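Local atomic coordinates of haloacid delahogenase-like family hydrolase (PDB entry 2PKE), a protein that probably acts as a magnesium-dependent phosphatase of the haloacid dehalogenase-like hydrolase family. Residues A[12-17]-A[179-184]. Sequence-based numbering, arbitrary orientation.
Sequences AIQLVG and AERFVM
Gly17 N donates to Val183 O at 2.8 Å in an almost straight bond (172° at the hydrogen), and Val183 N in turn reaches Leu15 O at 3.1 Å. These bonds join two parallel strands at the middle of the sheet. Just before the paired region, Arg181 O takes two donors: Gln14 N at 2.8 Å, tilted 21° from the carbonyl plane, and the longer, more bent bond from Leu15 N. Two consecutive amides thus converge on one carbonyl, and regular parallel pairing follows, Leu15 with Phe182, Val16 with Val183 and Gly17 with Met184. CA-H...O contacts from Phe182 and Val16 add to the backbone pairing.

On one face of the sheet Leu15 crosses Phe182 at a slant, Leu15 CD2 lying 3.7 Å from Phe182 CD1. Leu15 CB meets the ring at its edge. With CG anti to the backbone N (chi1 171°), the phenyl ring leans across toward the neighbouring strand, its CE1 3.5 Å from Gly17 N; the missing side chain at Gly17 gives it room, and the selenium of selenomethionine Met184 settles against the same glycine. On the opposite face Ile13 crosses Val183 at about a right angle, CG2 to CG2, under helix 236-250. At the partly exposed end the Arg181 chain passes Ala12 O and runs alongside Gln14, but Arg181 NH1 hydrogen-bonds to Gln7 OE1 and Gln14 NE2 to the backbone carbonyl of Arg8.

Main-chain bonds and apolar groups on both faces together set the spacing and register of two central strands in the Rossmann-like HAD domain, bringing Asp19 and Asp21, which follow one strand, near Asn187, which follows the other, at the magnesium site.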
ATOM      1  N   ALA A  12      32.566   3.045   1.286  1.00 22.31           N
ATOM      2  CA  ALA A  12      31.823   4.296   1.484  1.00 19.82           C
ATOM      3  C   ALA A  12      30.326   4.052   1.272  1.00 21.06           C
ATOM      4  O   ALA A  12      29.526   4.349   2.155  1.00 26.47           O
ATOM      5  CB  ALA A  12      32.333   5.402   0.571  1.00 19.35           C
ATOM      6  N   ILE A  13      29.942   3.431   0.157  1.00 23.79           N
ATOM      7  CA  ILE A  13      28.530   3.117  -0.078  1.00 20.04           C
ATOM      8  C   ILE A  13      28.135   1.908   0.802  1.00 21.65           C
ATOM      9  O   ILE A  13      28.874   0.938   0.897  1.00 22.42           O
ATOM     10  CB  ILE A  13      28.263   2.821  -1.584  1.00 20.30           C
ATOM     11  CG1 ILE A  13      28.473   4.049  -2.468  1.00 21.96           C
ATOM     12  CG2 ILE A  13      26.853   2.135  -1.825  1.00 15.46           C
ATOM     13  CD1 ILE A  13      27.750   5.245  -2.045  1.00 18.36           C
ATOM     14  N   GLN A  14      26.991   1.975   1.464  1.00 21.48           N
ATOM     15  CA  GLN A  14      26.555   0.894   2.347  1.00 19.80           C
ATOM     16  C   GLN A  14      25.256   0.235   1.913  1.00 20.98           C
ATOM     17  O   GLN A  14      24.965  -0.872   2.359  1.00 22.93           O
ATOM     18  CB  GLN A  14      26.375   1.427   3.776  1.00 18.68           C
ATOM     19  CG  GLN A  14      27.611   2.060   4.406  1.00 20.49           C
ATOM     20  CD  GLN A  14      28.665   1.076   4.736  1.00 21.43           C
ATOM     21  OE1 GLN A  14      28.384  -0.123   4.877  1.00 28.08           O
ATOM     22  NE2 GLN A  14      29.914   1.558   4.903  1.00 17.10           N
ATOM     23  N   LEU A  15      24.466   0.903   1.065  1.00 19.27           N
ATOM     24  CA  LEU A  15      23.141   0.445   0.750  1.00 19.46           C
ATOM     25  C   LEU A  15      22.844   0.679  -0.721  1.00 20.28           C
ATOM     26  O   LEU A  15      23.125   1.725  -1.238  1.00 15.41           O
ATOM     27  CB  LEU A  15      22.100   1.145   1.607  1.00 21.08           C
ATOM     28  CG  LEU A  15      20.637   0.776   1.403  1.00 22.39           C
ATOM     29  CD1 LEU A  15      20.287  -0.692   1.782  1.00 19.02           C
ATOM     30  CD2 LEU A  15      19.708   1.730   2.193  1.00 22.00           C
ATOM     31  N   VAL A  16      22.321  -0.328  -1.391  1.00 20.82           N
ATOM     32  CA  VAL A  16      21.956  -0.185  -2.780  1.00 19.42           C
ATOM     33  C   VAL A  16      20.459  -0.439  -2.887  1.00 19.66           C
ATOM     34  O   VAL A  16      19.967  -1.488  -2.475  1.00 21.94           O
ATOM     35  CB  VAL A  16      22.737  -1.123  -3.671  1.00 21.60           C
ATOM     36  CG1 VAL A  16      22.329  -0.903  -5.136  1.00 12.44           C
ATOM     37  CG2 VAL A  16      24.246  -0.935  -3.480  1.00 15.34           C
ATOM     38  N   GLY A  17      19.749   0.538  -3.428  1.00 16.71           N
ATOM     39  CA  GLY A  17      18.339   0.443  -3.599  1.00 18.21           C
ATOM     40  C   GLY A  17      18.057   0.075  -5.026  1.00 20.44           C
ATOM     41  O   GLY A  17      18.805   0.463  -5.910  1.00 19.47           O
ATOM     42  N   ALA A 179      22.706  10.039   2.875  1.00 23.63           N
ATOM     43  CA  ALA A 179      22.476   9.772   1.468  1.00 22.63           C
ATOM     44  C   ALA A 179      23.746   9.510   0.685  1.00 19.93           C
ATOM     45  O   ALA A 179      23.698   8.763  -0.288  1.00 20.44           O
ATOM     46  CB  ALA A 179      21.657  10.897   0.832  1.00 21.07           C
ATOM     47  N   GLU A 180      24.886  10.067   1.091  1.00 18.67           N
ATOM     48  CA  GLU A 180      26.145   9.802   0.360  1.00 17.06           C
ATOM     49  C   GLU A 180      26.649   8.348   0.440  1.00 17.87           C
ATOM     50  O   GLU A 180      27.625   7.993  -0.239  1.00 20.70           O
ATOM     51  CB  GLU A 180      27.279  10.742   0.756  1.00 19.52           C
ATOM     52  CG  GLU A 180      27.815  10.541   2.223  1.00 22.20           C
ATOM     53  CD  GLU A 180      27.102  11.383   3.245  1.00 27.05           C
ATOM     54  OE1 GLU A 180      26.056  12.002   2.905  1.00 38.63           O
ATOM     55  OE2 GLU A 180      27.572  11.406   4.404  1.00 38.19           O
ATOM     56  N   ARG A 181      26.007   7.537   1.273  1.00 19.00           N
ATOM     57  CA  ARG A 181      26.290   6.126   1.371  1.00 20.55           C
ATOM     58  C   ARG A 181      25.205   5.253   0.734  1.00 20.28           C
ATOM     59  O   ARG A 181      25.181   4.054   0.963  1.00 18.28           O
ATOM     60  CB  ARG A 181      26.499   5.744   2.833  1.00 18.13           C
ATOM     61  CG  ARG A 181      27.562   6.563   3.498  1.00 19.02           C
ATOM     62  CD  ARG A 181      28.011   5.986   4.831  1.00 26.16           C
ATOM     63  NE  ARG A 181      28.770   7.006   5.554  1.00 31.33           N
ATOM     64  CZ  ARG A 181      28.800   7.171   6.870  1.00 38.54           C
ATOM     65  NH1 ARG A 181      28.125   6.382   7.688  1.00 39.55           N
ATOM     66  NH2 ARG A 181      29.520   8.163   7.384  1.00 45.70           N
ATOM     67  N   PHE A 182      24.370   5.839  -0.142  1.00 17.72           N
ATOM     68  CA  PHE A 182      23.306   5.140  -0.797  1.00 19.65           C
ATOM     69  C   PHE A 182      23.359   5.355  -2.294  1.00 18.43           C
ATOM     70  O   PHE A 182      23.571   6.479  -2.752  1.00 17.46           O
ATOM     71  CB  PHE A 182      21.979   5.597  -0.187  1.00 19.35           C
ATOM     72  CG  PHE A 182      20.776   5.117  -0.890  1.00 19.83           C
ATOM     73  CD1 PHE A 182      20.363   3.797  -0.828  1.00 18.99           C
ATOM     74  CD2 PHE A 182      20.028   6.005  -1.612  1.00 15.97           C
ATOM     75  CE1 PHE A 182      19.207   3.398  -1.478  1.00 18.29           C
ATOM     76  CE2 PHE A 182      18.877   5.621  -2.250  1.00 22.23           C
ATOM     77  CZ  PHE A 182      18.450   4.305  -2.156  1.00 18.32           C
ATOM     78  N   VAL A 183      23.220   4.251  -3.032  1.00 19.47           N
ATOM     79  CA  VAL A 183      23.053   4.265  -4.477  1.00 21.83           C
ATOM     80  C   VAL A 183      21.662   3.725  -4.775  1.00 19.44           C
ATOM     81  O   VAL A 183      21.258   2.715  -4.240  1.00 23.28           O
ATOM     82  CB  VAL A 183      24.114   3.381  -5.223  1.00 24.36           C
ATOM     83  CG1 VAL A 183      23.970   3.535  -6.716  1.00 22.44           C
ATOM     84  CG2 VAL A 183      25.555   3.764  -4.823  1.00 30.03           C
HETATM   85  N   MSE A 184      20.959   4.378  -5.687  1.00 18.35           N
HETATM   86  CA  MSE A 184      19.661   3.892  -6.160  1.00 21.07           C
HETATM   87  C   MSE A 184      19.758   3.480  -7.632  1.00 19.79           C
HETATM   88  O   MSE A 184      20.303   4.262  -8.444  1.00 20.01           O
HETATM   89  CB  MSE A 184      18.604   4.975  -5.990  1.00 20.53           C
HETATM   90  CG  MSE A 184      17.230   4.553  -6.549  1.00 20.51           C
HETATM   91 SE   MSE A 184      16.250   3.220  -5.534  0.75 16.86          SE
HETATM   92  CE  MSE A 184      14.800   3.309  -6.810  1.00 11.69           C
TER